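PDB 3HZB: carbohydrate binding protein, which binds calcium through a betagamma-crystallin domain, the part present here, and as a whole multidomain protein probably binds carbohydrate. Local coordinates for residues I3-D8 with S39-T44; C9-F14 with N65-C70; V33-I38 with K78-R83. All coordinates share one frame; numbering follows the deposited sequence.

Contact 1: residues I3-D8 with S39-T44; sequences ITVYKD and SSLRIT. With CA (calcium ion), chain L; CA (calcium ion), chain K.
Y6 and R42 lean together on one face of an antiparallel strand pair, with the tyrosine running outward from the backbone. Its CB lies 3.3 Å from OG of S40. With CG placed beside the backbone N (chi1 -58°), the ring runs back along the neighbouring strand: CD1 passes O of S40, which lies in the ring plane at its edge, CE1 meets the aliphatic CG of R42, and OH ends 3.0 Å from NE of R42. That last bond is weak and bent, although OH lies in the guanidinium plane; ring and guanidinium planes stand 71° apart. The guanidinium also makes a cation-pi contact with Y11, and NH1 hydrogen-bonds to O of N65 of the second subunit.

Beneath this pair the backbones of T4 and R42 exchange two hydrogen bonds. Farther along, S39 and S40 both face Y6, a classic beta bulge in which N of S39 reaches O of Y6 at 2.8 Å. At the bulge OG of S40 donates to O of D8 at 2.7 Å, and OG of S39, hydrogen-bonded to N76, binds a calcium ion 2.5 Å away, which O of K7 also binds. On the other face V5 CG1 and L41 CD2 lie side by side, 3.8 Å apart. Strand 3-6 is the middle one of its sheet, between 15-18 and 40-43, and L41 packs onto L51 of strand 47-52.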
ATOM      1  N   ILE B   3      -4.327  -8.952  -1.442  1.00 19.24           N
ATOM      2  CA  ILE B   3      -3.293  -8.879  -0.419  1.00 18.41           C
ATOM      3  C   ILE B   3      -2.177  -9.872  -0.707  1.00 16.55           C
ATOM      4  O   ILE B   3      -2.429 -11.022  -1.049  1.00 15.85           O
ATOM      5  CB  ILE B   3      -3.875  -9.162   0.981  1.00 19.10           C
ATOM      6  CG1 ILE B   3      -4.820  -8.021   1.380  1.00 21.54           C
ATOM      7  CG2 ILE B   3      -2.755  -9.314   1.995  1.00 18.88           C
ATOM      8  CD1 ILE B   3      -5.493  -8.214   2.708  1.00 23.01           C
ATOM      9  N   THR B   4      -0.938  -9.409  -0.593  1.00 14.35           N
ATOM     10  CA  THR B   4       0.209 -10.274  -0.814  1.00 13.44           C
ATOM     11  C   THR B   4       1.086 -10.203   0.430  1.00 12.57           C
ATOM     12  O   THR B   4       1.393  -9.120   0.921  1.00 12.28           O
ATOM     13  CB  THR B   4       1.024  -9.834  -2.050  1.00 14.56           C
ATOM     14  OG1 THR B   4       0.183  -9.869  -3.211  1.00 15.69           O
ATOM     15  CG2 THR B   4       2.200 -10.773  -2.270  1.00 15.84           C
ATOM     16  N   VAL B   5       1.456 -11.364   0.957  1.00 12.06           N
ATOM     17  CA  VAL B   5       2.300 -11.418   2.141  1.00 12.01           C
ATOM     18  C   VAL B   5       3.679 -11.906   1.718  1.00 14.23           C
ATOM     19  O   VAL B   5       3.800 -12.884   0.980  1.00 14.97           O
ATOM     20  CB  VAL B   5       1.696 -12.351   3.209  1.00 12.58           C
ATOM     21  CG1 VAL B   5       0.368 -11.783   3.668  1.00 10.04           C
ATOM     22  CG2 VAL B   5       1.500 -13.762   2.645  1.00 12.82           C
ATOM     23  N   TYR B   6       4.714 -11.216   2.183  1.00 13.30           N
ATOM     24  CA  TYR B   6       6.076 -11.569   1.809  1.00 13.29           C
ATOM     25  C   TYR B   6       6.911 -12.110   2.947  1.00 12.76           C
ATOM     26  O   TYR B   6       6.747 -11.719   4.107  1.00 13.30           O
ATOM     27  CB  TYR B   6       6.799 -10.360   1.210  1.00 13.28           C
ATOM     28  CG  TYR B   6       6.134  -9.773  -0.010  1.00 12.70           C
ATOM     29  CD1 TYR B   6       5.033  -8.928   0.117  1.00 15.03           C
ATOM     30  CD2 TYR B   6       6.612 -10.049  -1.291  1.00 13.01           C
ATOM     31  CE1 TYR B   6       4.422  -8.371  -0.996  1.00 14.41           C
ATOM     32  CE2 TYR B   6       6.004  -9.494  -2.419  1.00 14.67           C
ATOM     33  CZ  TYR B   6       4.909  -8.656  -2.259  1.00 15.35           C
ATOM     34  OH  TYR B   6       4.290  -8.101  -3.353  1.00 16.32           O
ATOM     35  N   LYS B   7       7.829 -13.000   2.589  1.00 12.87           N
ATOM     36  CA  LYS B   7       8.723 -13.612   3.553  1.00 12.22           C
ATOM     37  C   LYS B   7       9.687 -12.575   4.120  1.00 13.40           C
ATOM     38  O   LYS B   7       9.955 -12.579   5.303  1.00 10.75           O
ATOM     39  CB  LYS B   7       9.516 -14.744   2.894  1.00 12.77           C
ATOM     40  CG  LYS B   7      10.409 -15.530   3.856  1.00 13.90           C
ATOM     41  CD  LYS B   7      11.222 -16.581   3.101  1.00 15.46           C
ATOM     42  CE  LYS B   7      12.026 -17.455   4.053  1.00 17.02           C
ATOM     43  NZ  LYS B   7      11.143 -18.382   4.822  1.00 16.62           N
ATOM     44  N   ASP B   8      10.202 -11.686   3.277  1.00 12.92           N
ATOM     45  CA  ASP B   8      11.145 -10.667   3.735  1.00 12.91           C
ATOM     46  C   ASP B   8      10.582  -9.257   3.736  1.00 12.84           C
ATOM     47  O   ASP B   8       9.532  -8.991   3.158  1.00 13.19           O
ATOM     48  CB  ASP B   8      12.404 -10.671   2.860  1.00 12.16           C
ATOM     49  CG  ASP B   8      13.151 -11.982   2.912  1.00 13.71           C
ATOM     50  OD1 ASP B   8      13.017 -12.704   3.921  1.00 15.17           O
ATOM     51  OD2 ASP B   8      13.884 -12.283   1.950  1.00 16.62           O
ATOM     52  N   SER B  39       7.002 -10.992   6.838  1.00 13.14           N
ATOM     53  CA  SER B  39       7.681  -9.754   7.229  1.00 13.59           C
ATOM     54  C   SER B  39       7.151  -8.474   6.592  1.00 13.29           C
ATOM     55  O   SER B  39       7.386  -7.383   7.106  1.00 14.26           O
ATOM     56  CB  SER B  39       9.176  -9.863   6.954  1.00 12.79           C
ATOM     57  OG  SER B  39       9.774 -10.715   7.902  1.00 10.97           O
ATOM     58  N   SER B  40       6.468  -8.590   5.463  1.00 13.08           N
ATOM     59  CA  SER B  40       5.898  -7.405   4.830  1.00 12.96           C
ATOM     60  C   SER B  40       4.639  -7.798   4.073  1.00 13.59           C
ATOM     61  O   SER B  40       4.420  -8.980   3.787  1.00 13.73           O
ATOM     62  CB  SER B  40       6.917  -6.717   3.898  1.00 13.55           C
ATOM     63  OG  SER B  40       7.303  -7.527   2.803  1.00 14.83           O
ATOM     64  N   LEU B  41       3.798  -6.811   3.781  1.00 12.61           N
ATOM     65  CA  LEU B  41       2.550  -7.072   3.077  1.00 13.80           C
ATOM     66  C   LEU B  41       2.116  -5.924   2.190  1.00 12.33           C
ATOM     67  O   LEU B  41       2.271  -4.760   2.544  1.00 12.99           O
ATOM     68  CB  LEU B  41       1.396  -7.310   4.055  1.00 14.06           C
ATOM     69  CG  LEU B  41       1.432  -8.288   5.222  1.00 16.79           C
ATOM     70  CD1 LEU B  41       2.242  -7.711   6.374  1.00 14.48           C
ATOM     71  CD2 LEU B  41      -0.004  -8.528   5.675  1.00 15.11           C
ATOM     72  N   ARG B  42       1.563  -6.264   1.034  1.00 13.17           N
ATOM     73  CA  ARG B  42       1.025  -5.255   0.138  1.00 14.28           C
ATOM     74  C   ARG B  42      -0.476  -5.423   0.303  1.00 15.19           C
ATOM     75  O   ARG B  42      -0.985  -6.545   0.314  1.00 13.64           O
ATOM     76  CB  ARG B  42       1.402  -5.525  -1.318  1.00 15.19           C
ATOM     77  CG  ARG B  42       2.804  -5.092  -1.714  1.00 15.04           C
ATOM     78  CD  ARG B  42       3.040  -5.396  -3.183  1.00 17.22           C
ATOM     79  NE  ARG B  42       4.418  -5.151  -3.598  1.00 18.26           N
ATOM     80  CZ  ARG B  42       4.910  -3.959  -3.920  1.00 18.18           C
ATOM     81  NH1 ARG B  42       4.137  -2.879  -3.880  1.00 18.06           N
ATOM     82  NH2 ARG B  42       6.182  -3.847  -4.282  1.00 18.04           N
ATOM     83  N   ILE B  43      -1.190  -4.320   0.461  1.00 15.85           N
ATOM     84  CA  ILE B  43      -2.629  -4.421   0.605  1.00 16.32           C
ATOM     85  C   ILE B  43      -3.357  -3.459  -0.317  1.00 16.27           C
ATOM     86  O   ILE B  43      -3.174  -2.239  -0.258  1.00 14.79           O
ATOM     87  CB  ILE B  43      -3.049  -4.241   2.086  1.00 18.71           C
ATOM     88  CG1 ILE B  43      -4.388  -3.520   2.175  1.00 19.48           C
ATOM     89  CG2 ILE B  43      -1.941  -3.578   2.869  1.00 21.91           C
ATOM     90  CD1 ILE B  43      -4.890  -3.416   3.571  1.00 22.21           C
ATOM     91  N   THR B  44      -4.162  -4.036  -1.204  1.00 16.18           N
ATOM     92  CA  THR B  44      -4.918  -3.260  -2.170  1.00 16.48           C
ATOM     93  C   THR B  44      -5.997  -2.430  -1.495  1.00 17.25           C
ATOM     94  O   THR B  44      -6.722  -2.906  -0.617  1.00 15.75           O
ATOM     95  CB  THR B  44      -5.560  -4.181  -3.231  1.00 17.00           C
ATOM     96  OG1 THR B  44      -4.522  -4.850  -3.963  1.00 18.37           O
ATOM     97  CG2 THR B  44      -6.418  -3.372  -4.202  1.00 16.72           C
TER
HETATM   98 CA    CA L 107      10.538 -13.073   7.616  1.00 13.88          CA
HETATM   99 CA    CA K 117      -1.269  -0.872  -1.881  1.00 17.07          CA
HETATM  100  O   HOH W   1      12.938 -12.220   6.524  1.00 27.15           O
HETATM  101  O   HOH W   2      -1.499  -3.314  -3.381  1.00 19.11           O
HETATM  102  O   HOH W   3      12.500 -12.164   9.121  1.00 17.30           O
HETATM  103  O   HOH W   4      11.754 -15.369   7.629  1.00 16.08           O

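Contact 2: residues C9-F14 with N65-C70; sequences CNYTGF and NSDNSC. With CA (calcium ion), chain K.
The side chains of C9 and C70 meet in a disulfide, while two residues along the chain from C9 the side chain of Y11 reaches the other loop, where it crosses that of D67 at about a right angle. The two meetings join loops 9-14 and 65-70. The sulfur of C9 stands beside its own backbone N, whereas SG of C70 points roughly away from its backbone N, beside the carbonyl carbon (chi1 -152°). The SG atoms of C9 and C70 join at 2.0 Å with a chi3 of 80°, near the right angle that a relaxed disulfide adopts. Next to this covalent link, N of N10 donates to O of S69 at 2.6 Å, a short, nearly straight bond lying in the carbonyl plane, so backbone and sulfur clamp the same corner.

Beyond the N10-S69 bond, away from the disulfide, Y11 lies across the backbone of N68 and S69. Its CZ comes 3.5 Å from CA of S69, CE2 lies 3.5 Å from O of N68, and OH ends 3.2 Å from CB of D67. The ring is oblique to this backbone, and its plane is turned 65° from the carboxylate of D67. OH touches the methylene of D67, whose OD1 lies 2.9 Å from a calcium ion. The same ion is bound by I43 and by D67 and I43 of the second subunit.

Within its own loop N68 accepts at OD1 from N of C70 at 3.0 Å, closing an Asx turn just before the cysteine. The arrangement is a disulfide-linked pair of surface loops beside an intersubunit calcium site; loop 65-70 belongs to the Greek key region of this betagamma-crystallin domain.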
ATOM      1  N   CYS B   9      11.304  -8.349   4.383  1.00 14.59           N
ATOM      2  CA  CYS B   9      10.899  -6.953   4.430  1.00 16.04           C
ATOM      3  C   CYS B   9      11.074  -6.346   3.043  1.00 16.54           C
ATOM      4  O   CYS B   9      11.737  -6.930   2.188  1.00 16.09           O
ATOM      5  CB  CYS B   9      11.734  -6.206   5.480  1.00 17.97           C
ATOM      6  SG  CYS B   9      11.081  -6.523   7.150  1.00 22.96           S
ATOM      7  N   ASN B  10      10.452  -5.194   2.812  1.00 16.66           N
ATOM      8  CA  ASN B  10      10.543  -4.515   1.522  1.00 18.30           C
ATOM      9  C   ASN B  10       9.917  -5.294   0.369  1.00 17.95           C
ATOM     10  O   ASN B  10      10.387  -5.227  -0.770  1.00 18.31           O
ATOM     11  CB  ASN B  10      12.004  -4.199   1.204  1.00 21.59           C
ATOM     12  CG  ASN B  10      12.593  -3.184   2.158  1.00 25.31           C
ATOM     13  OD1 ASN B  10      13.803  -3.157   2.384  1.00 29.22           O
ATOM     14  ND2 ASN B  10      11.738  -2.333   2.717  1.00 24.89           N
ATOM     15  N   TYR B  11       8.860  -6.042   0.674  1.00 15.24           N
ATOM     16  CA  TYR B  11       8.128  -6.805  -0.336  1.00 16.45           C
ATOM     17  C   TYR B  11       9.002  -7.702  -1.210  1.00 16.26           C
ATOM     18  O   TYR B  11       8.926  -7.654  -2.441  1.00 16.58           O
ATOM     19  CB  TYR B  11       7.327  -5.835  -1.214  1.00 16.96           C
ATOM     20  CG  TYR B  11       6.715  -4.698  -0.424  1.00 15.90           C
ATOM     21  CD1 TYR B  11       7.177  -3.387  -0.572  1.00 14.87           C
ATOM     22  CD2 TYR B  11       5.717  -4.940   0.520  1.00 16.10           C
ATOM     23  CE1 TYR B  11       6.663  -2.343   0.209  1.00 15.55           C
ATOM     24  CE2 TYR B  11       5.198  -3.911   1.303  1.00 13.92           C
ATOM     25  CZ  TYR B  11       5.677  -2.616   1.147  1.00 14.53           C
ATOM     26  OH  TYR B  11       5.192  -1.609   1.955  1.00 14.39           O
ATOM     27  N   THR B  12       9.824  -8.522  -0.566  1.00 17.66           N
ATOM     28  CA  THR B  12      10.713  -9.443  -1.267  1.00 17.41           C
ATOM     29  C   THR B  12      10.634 -10.812  -0.594  1.00 16.44           C
ATOM     30  O   THR B  12      10.049 -10.949   0.480  1.00 15.83           O
ATOM     31  CB  THR B  12      12.181  -8.951  -1.229  1.00 17.93           C
ATOM     32  OG1 THR B  12      12.617  -8.844   0.131  1.00 20.41           O
ATOM     33  CG2 THR B  12      12.309  -7.592  -1.904  1.00 18.93           C
ATOM     34  N   GLY B  13      11.228 -11.819  -1.227  1.00 16.22           N
ATOM     35  CA  GLY B  13      11.198 -13.161  -0.670  1.00 15.12           C
ATOM     36  C   GLY B  13       9.928 -13.880  -1.084  1.00 15.18           C
ATOM     37  O   GLY B  13       9.053 -13.280  -1.704  1.00 16.36           O
ATOM     38  N   PHE B  14       9.824 -15.162  -0.747  1.00 13.69           N
ATOM     39  CA  PHE B  14       8.650 -15.946  -1.105  1.00 14.56           C
ATOM     40  C   PHE B  14       7.367 -15.214  -0.737  1.00 15.17           C
ATOM     41  O   PHE B  14       7.223 -14.732   0.385  1.00 14.09           O
ATOM     42  CB  PHE B  14       8.658 -17.294  -0.391  1.00 15.16           C
ATOM     43  CG  PHE B  14       7.581 -18.218  -0.864  1.00 15.84           C
ATOM     44  CD1 PHE B  14       7.783 -19.023  -1.977  1.00 16.58           C
ATOM     45  CD2 PHE B  14       6.340 -18.239  -0.234  1.00 15.09           C
ATOM     46  CE1 PHE B  14       6.761 -19.838  -2.462  1.00 18.06           C
ATOM     47  CE2 PHE B  14       5.316 -19.046  -0.710  1.00 17.05           C
ATOM     48  CZ  PHE B  14       5.524 -19.848  -1.826  1.00 17.81           C
ATOM     49  N   ASN B  65      -3.936  -2.092   7.048  1.00 16.99           N
ATOM     50  CA  ASN B  65      -4.827  -1.537   6.034  1.00 17.37           C
ATOM     51  C   ASN B  65      -4.129  -0.717   4.952  1.00 17.18           C
ATOM     52  O   ASN B  65      -4.779   0.005   4.197  1.00 15.43           O
ATOM     53  CB  ASN B  65      -5.921  -0.699   6.697  1.00 21.03           C
ATOM     54  CG  ASN B  65      -5.377   0.219   7.762  1.00 23.17           C
ATOM     55  OD1 ASN B  65      -4.349   0.863   7.569  1.00 24.98           O
ATOM     56  ND2 ASN B  65      -6.070   0.291   8.893  1.00 25.75           N
ATOM     57  N   SER B  66      -2.807  -0.843   4.885  1.00 16.12           N
ATOM     58  CA  SER B  66      -1.992  -0.153   3.886  1.00 15.92           C
ATOM     59  C   SER B  66      -0.665  -0.904   3.853  1.00 15.18           C
ATOM     60  O   SER B  66      -0.298  -1.551   4.836  1.00 14.68           O
ATOM     61  CB  SER B  66      -1.774   1.316   4.274  1.00 15.91           C
ATOM     62  OG  SER B  66      -1.077   1.433   5.502  1.00 13.94           O
ATOM     63  N   ASP B  67       0.039  -0.844   2.725  1.00 15.71           N
ATOM     64  CA  ASP B  67       1.314  -1.547   2.590  1.00 14.32           C
ATOM     65  C   ASP B  67       2.212  -1.342   3.805  1.00 15.23           C
ATOM     66  O   ASP B  67       2.379  -0.216   4.281  1.00 13.16           O
ATOM     67  CB  ASP B  67       2.074  -1.073   1.342  1.00 14.52           C
ATOM     68  CG  ASP B  67       1.327  -1.347   0.058  1.00 14.98           C
ATOM     69  OD1 ASP B  67       0.414  -2.197   0.066  1.00 14.06           O
ATOM     70  OD2 ASP B  67       1.665  -0.719  -0.971  1.00 17.57           O
ATOM     71  N   ASN B  68       2.786  -2.436   4.302  1.00 14.77           N
ATOM     72  CA  ASN B  68       3.695  -2.384   5.443  1.00 14.75           C
ATOM     73  C   ASN B  68       4.973  -3.065   4.967  1.00 15.56           C
ATOM     74  O   ASN B  68       4.998  -4.274   4.748  1.00 12.98           O
ATOM     75  CB  ASN B  68       3.111  -3.141   6.636  1.00 16.31           C
ATOM     76  CG  ASN B  68       3.902  -2.917   7.910  1.00 16.57           C
ATOM     77  OD1 ASN B  68       5.117  -3.113   7.943  1.00 16.51           O
ATOM     78  ND2 ASN B  68       3.214  -2.505   8.967  1.00 17.36           N
ATOM     79  N   SER B  69       6.029  -2.277   4.804  1.00 14.65           N
ATOM     80  CA  SER B  69       7.297  -2.790   4.301  1.00 13.84           C
ATOM     81  C   SER B  69       8.132  -3.610   5.279  1.00 14.58           C
ATOM     82  O   SER B  69       9.093  -4.257   4.870  1.00 15.70           O
ATOM     83  CB  SER B  69       8.147  -1.629   3.779  1.00 14.01           C
ATOM     84  OG  SER B  69       8.451  -0.732   4.832  1.00 14.46           O
ATOM     85  N   CYS B  70       7.784  -3.592   6.558  1.00 14.93           N
ATOM     86  CA  CYS B  70       8.557  -4.351   7.537  1.00 16.16           C
ATOM     87  C   CYS B  70       7.838  -4.346   8.876  1.00 16.88           C
ATOM     88  O   CYS B  70       7.853  -3.343   9.592  1.00 16.04           O
ATOM     89  CB  CYS B  70       9.942  -3.716   7.684  1.00 20.34           C
ATOM     90  SG  CYS B  70      11.332  -4.795   8.183  1.00 26.21           S
TER
HETATM   91 CA    CA K 117      -1.269  -0.872  -1.881  1.00 17.07          CA
HETATM   92  O   HOH W   2      -1.499  -3.314  -3.381  1.00 19.11           O

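Contact 3: residues V33-I38 with K78-R83; sequences VLNDDI and KVSSIR. With CA (calcium ion), chain M; CA (calcium ion), chain L.
OG of S80 is gripped by a calcium ion at 2.6 Å, which D36 of the facing loop also binds, and by a water. ND2 of N35 is modelled 2.5 Å from OG of S80, too short for the detail of that bond to be trusted. N35 comes near because its CG lies on the far side from the backbone N (chi1 -177°), carrying the amide toward the other segment; the water that touches OG also donates to N35 OD1.

D36 supplies the aspartate ligand of this calcium. Its OD1 binds the ion at 2.5 Å and O of K78 does so at the same distance, while OD2 receives a bond from a metal-bound water. The two oxygens from opposite segments are drawn close by the shared cation, which probably offsets their mutual repulsion; O of Q53 is a further ligand. Behind the site N of D36 donates to O of V79 at 3.1 Å, approaching from above the carbonyl plane. Another water bridges L34 O, I38 N and V79 O, and a second joins I38 O to V79 N, so two waters link backbone groups that do not bond directly.

D36 gives a side-chain oxygen to one ion and D37 its backbone O to another, at 2.5 Å, as D77 and K78 do in the second copy: the paired betagamma-crystallin calcium motif.

Below the polar layer the seam becomes apolar. CD1 of I38 meets CD1 of I82 tip to tip at 3.6 Å, with V79 CG1 alongside. I82 packs on A49 and L51 of strand 47-52, N35 on L25 of helix 25-29, and I38 also on V5 of strand 3-6, so the side chain of I38 bridges strands 3-6 and 81-86, one from each sheet.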
ATOM      1  N   VAL B  33       3.269 -20.419   2.369  1.00 12.81           N
ATOM      2  CA  VAL B  33       3.577 -19.411   3.377  1.00 13.32           C
ATOM      3  C   VAL B  33       3.782 -20.102   4.721  1.00 13.12           C
ATOM      4  O   VAL B  33       2.939 -20.884   5.159  1.00 13.18           O
ATOM      5  CB  VAL B  33       2.430 -18.381   3.485  1.00 13.74           C
ATOM      6  CG1 VAL B  33       2.741 -17.354   4.569  1.00 14.72           C
ATOM      7  CG2 VAL B  33       2.233 -17.692   2.140  1.00 14.69           C
ATOM      8  N   LEU B  34       4.902 -19.804   5.374  1.00 12.24           N
ATOM      9  CA  LEU B  34       5.245 -20.420   6.653  1.00 12.50           C
ATOM     10  C   LEU B  34       4.809 -19.671   7.904  1.00 12.55           C
ATOM     11  O   LEU B  34       4.546 -18.468   7.881  1.00 13.43           O
ATOM     12  CB  LEU B  34       6.758 -20.637   6.731  1.00 12.93           C
ATOM     13  CG  LEU B  34       7.388 -21.633   5.755  1.00 13.05           C
ATOM     14  CD1 LEU B  34       8.896 -21.413   5.703  1.00 13.69           C
ATOM     15  CD2 LEU B  34       7.065 -23.057   6.194  1.00 13.67           C
ATOM     16  N   ASN B  35       4.754 -20.415   9.002  1.00 12.87           N
ATOM     17  CA  ASN B  35       4.391 -19.884  10.306  1.00 12.01           C
ATOM     18  C   ASN B  35       5.523 -18.972  10.790  1.00 12.05           C
ATOM     19  O   ASN B  35       6.678 -19.187  10.423  1.00 14.13           O
ATOM     20  CB  ASN B  35       4.216 -21.043  11.287  1.00 12.24           C
ATOM     21  CG  ASN B  35       3.778 -20.584  12.655  1.00 13.10           C
ATOM     22  OD1 ASN B  35       4.471 -20.800  13.656  1.00 14.95           O
ATOM     23  ND2 ASN B  35       2.620 -19.948  12.710  1.00 10.63           N
ATOM     24  N   ASP B  36       5.192 -17.961  11.597  1.00 11.97           N
ATOM     25  CA  ASP B  36       6.191 -17.039  12.151  1.00 12.51           C
ATOM     26  C   ASP B  36       7.241 -16.712  11.102  1.00 11.45           C
ATOM     27  O   ASP B  36       8.436 -16.860  11.348  1.00 11.65           O
ATOM     28  CB  ASP B  36       6.882 -17.683  13.360  1.00 13.24           C
ATOM     29  CG  ASP B  36       5.938 -17.914  14.512  1.00 13.99           C
ATOM     30  OD1 ASP B  36       4.763 -17.539  14.369  1.00 12.76           O
ATOM     31  OD2 ASP B  36       6.364 -18.459  15.555  1.00 13.48           O
ATOM     32  N   ASP B  37       6.792 -16.248   9.940  1.00 12.16           N
ATOM     33  CA  ASP B  37       7.707 -15.986   8.835  1.00 13.40           C
ATOM     34  C   ASP B  37       7.415 -14.722   8.027  1.00 12.92           C
ATOM     35  O   ASP B  37       8.319 -14.153   7.432  1.00 12.89           O
ATOM     36  CB  ASP B  37       7.680 -17.203   7.899  1.00 14.70           C
ATOM     37  CG  ASP B  37       8.832 -17.225   6.911  1.00 17.13           C
ATOM     38  OD1 ASP B  37       8.568 -17.398   5.706  1.00 19.95           O
ATOM     39  OD2 ASP B  37       9.996 -17.092   7.338  1.00 17.77           O
ATOM     40  N   ILE B  38       6.162 -14.287   7.980  1.00 11.51           N
ATOM     41  CA  ILE B  38       5.824 -13.095   7.205  1.00 12.47           C
ATOM     42  C   ILE B  38       6.502 -11.835   7.744  1.00 12.63           C
ATOM     43  O   ILE B  38       6.581 -11.637   8.959  1.00 14.09           O
ATOM     44  CB  ILE B  38       4.289 -12.896   7.161  1.00 11.72           C
ATOM     45  CG1 ILE B  38       3.647 -14.078   6.425  1.00 15.83           C
ATOM     46  CG2 ILE B  38       3.944 -11.584   6.463  1.00 15.08           C
ATOM     47  CD1 ILE B  38       2.121 -14.100   6.482  1.00 16.28           C
ATOM     48  N   LYS B  78       5.976 -13.590  13.342  1.00 14.05           N
ATOM     49  CA  LYS B  78       5.104 -14.019  14.424  1.00 13.44           C
ATOM     50  C   LYS B  78       3.692 -14.364  13.953  1.00 13.27           C
ATOM     51  O   LYS B  78       2.918 -14.935  14.701  1.00 13.48           O
ATOM     52  CB  LYS B  78       5.011 -12.921  15.494  1.00 16.88           C
ATOM     53  CG  LYS B  78       6.298 -12.653  16.254  1.00 18.72           C
ATOM     54  CD  LYS B  78       6.688 -13.848  17.106  1.00 22.24           C
ATOM     55  CE  LYS B  78       7.951 -13.582  17.909  1.00 24.84           C
ATOM     56  NZ  LYS B  78       8.373 -14.805  18.653  1.00 29.62           N
ATOM     57  N   VAL B  79       3.342 -14.015  12.723  1.00 12.98           N
ATOM     58  CA  VAL B  79       1.991 -14.296  12.242  1.00 12.62           C
ATOM     59  C   VAL B  79       1.731 -15.788  12.039  1.00 12.46           C
ATOM     60  O   VAL B  79       2.520 -16.483  11.392  1.00 11.22           O
ATOM     61  CB  VAL B  79       1.711 -13.525  10.934  1.00 11.35           C
ATOM     62  CG1 VAL B  79       0.327 -13.879  10.398  1.00 14.14           C
ATOM     63  CG2 VAL B  79       1.793 -12.022  11.201  1.00 12.79           C
ATOM     64  N   SER B  80       0.623 -16.271  12.606  1.00 11.16           N
ATOM     65  CA  SER B  80       0.241 -17.680  12.505  1.00 10.64           C
ATOM     66  C   SER B  80      -1.081 -17.922  11.791  1.00 11.66           C
ATOM     67  O   SER B  80      -1.386 -19.050  11.401  1.00 12.05           O
ATOM     68  CB  SER B  80       0.201 -18.315  13.890  1.00 12.58           C
ATOM     69  OG  SER B  80       1.517 -18.492  14.370  1.00 12.94           O
ATOM     70  N   SER B  81      -1.875 -16.866  11.644  1.00 11.96           N
ATOM     71  CA  SER B  81      -3.140 -16.948  10.925  1.00 11.50           C
ATOM     72  C   SER B  81      -3.552 -15.543  10.510  1.00 11.66           C
ATOM     73  O   SER B  81      -3.155 -14.553  11.136  1.00 11.53           O
ATOM     74  CB  SER B  81      -4.235 -17.635  11.760  1.00 11.92           C
ATOM     75  OG  SER B  81      -4.487 -16.973  12.979  1.00 11.37           O
ATOM     76  N   ILE B  82      -4.332 -15.464   9.440  1.00 11.87           N
ATOM     77  CA  ILE B  82      -4.762 -14.184   8.896  1.00 12.65           C
ATOM     78  C   ILE B  82      -6.176 -14.238   8.351  1.00 13.18           C
ATOM     79  O   ILE B  82      -6.634 -15.278   7.875  1.00 12.84           O
ATOM     80  CB  ILE B  82      -3.853 -13.765   7.718  1.00 12.06           C
ATOM     81  CG1 ILE B  82      -2.399 -13.690   8.175  1.00 12.88           C
ATOM     82  CG2 ILE B  82      -4.311 -12.437   7.143  1.00 15.54           C
ATOM     83  CD1 ILE B  82      -1.423 -13.454   7.038  1.00 14.82           C
ATOM     84  N   ARG B  83      -6.861 -13.102   8.421  1.00 12.86           N
ATOM     85  CA  ARG B  83      -8.203 -12.982   7.890  1.00 13.18           C
ATOM     86  C   ARG B  83      -8.211 -11.721   7.043  1.00 14.18           C
ATOM     87  O   ARG B  83      -7.756 -10.661   7.482  1.00 14.24           O
ATOM     88  CB  ARG B  83      -9.240 -12.890   9.012  1.00 13.38           C
ATOM     89  CG  ARG B  83      -9.377 -14.184   9.809  1.00 16.68           C
ATOM     90  CD  ARG B  83     -10.407 -14.043  10.903  1.00 16.48           C
ATOM     91  NE  ARG B  83     -11.729 -13.742  10.365  1.00 16.89           N
ATOM     92  CZ  ARG B  83     -12.532 -12.806  10.857  1.00 19.12           C
ATOM     93  NH1 ARG B  83     -12.137 -12.081  11.899  1.00 19.33           N
ATOM     94  NH2 ARG B  83     -13.726 -12.597  10.312  1.00 18.98           N
TER
HETATM   95 CA    CA M 108       2.893 -17.102  16.020  1.00 14.02          CA
HETATM   96 CA    CA L 107      10.538 -13.073   7.616  1.00 13.88          CA
HETATM   97  O   HOH W   5       4.006 -15.979   9.022  1.00 11.94           O
HETATM   98  O   HOH W   6       3.197 -20.007  16.242  1.00 21.92           O
HETATM   99  O   HOH W   7       4.696 -18.484  17.679  1.00 29.71           O
HETATM  100  O   HOH W   4      11.754 -15.369   7.629  1.00 16.08           O
HETATM  101  O   HOH W   8       4.804 -12.369  10.764  1.00 12.23           O
HETATM  102  O   HOH W   3      12.500 -12.164   9.121  1.00 17.30           O
HETATM  103  O   HOH W   1      12.938 -12.220   6.524  1.00 27.15           O
HETATM  104  O   HOH W   9       3.444 -15.360  17.944  1.00 16.69           O

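How the contacts relate
The six segments alternate along the chain: 3-8, 9-14, 33-38, 39-44, 65-70 and 78-83, so every contact crosses the others. Contacts 1 and 2 are near neighbours, centres about 4 Å apart, and share the calcium at the interface with the second subunit, where N of I43 probably bonds to OD1 of D67. Contact 3 lies about 11 Å from contact 1 and 13 Å from contact 2, centre to centre; it shares another calcium with contact 1, where K7 forms a salt bridge with D37. Contact 1 pairs strands of the three-stranded sheet, while contact 3 reaches strand 81-86 of the four-stranded one. Calcium thus sits between segments distant in sequence, consistent with its stabilising fold and dimer.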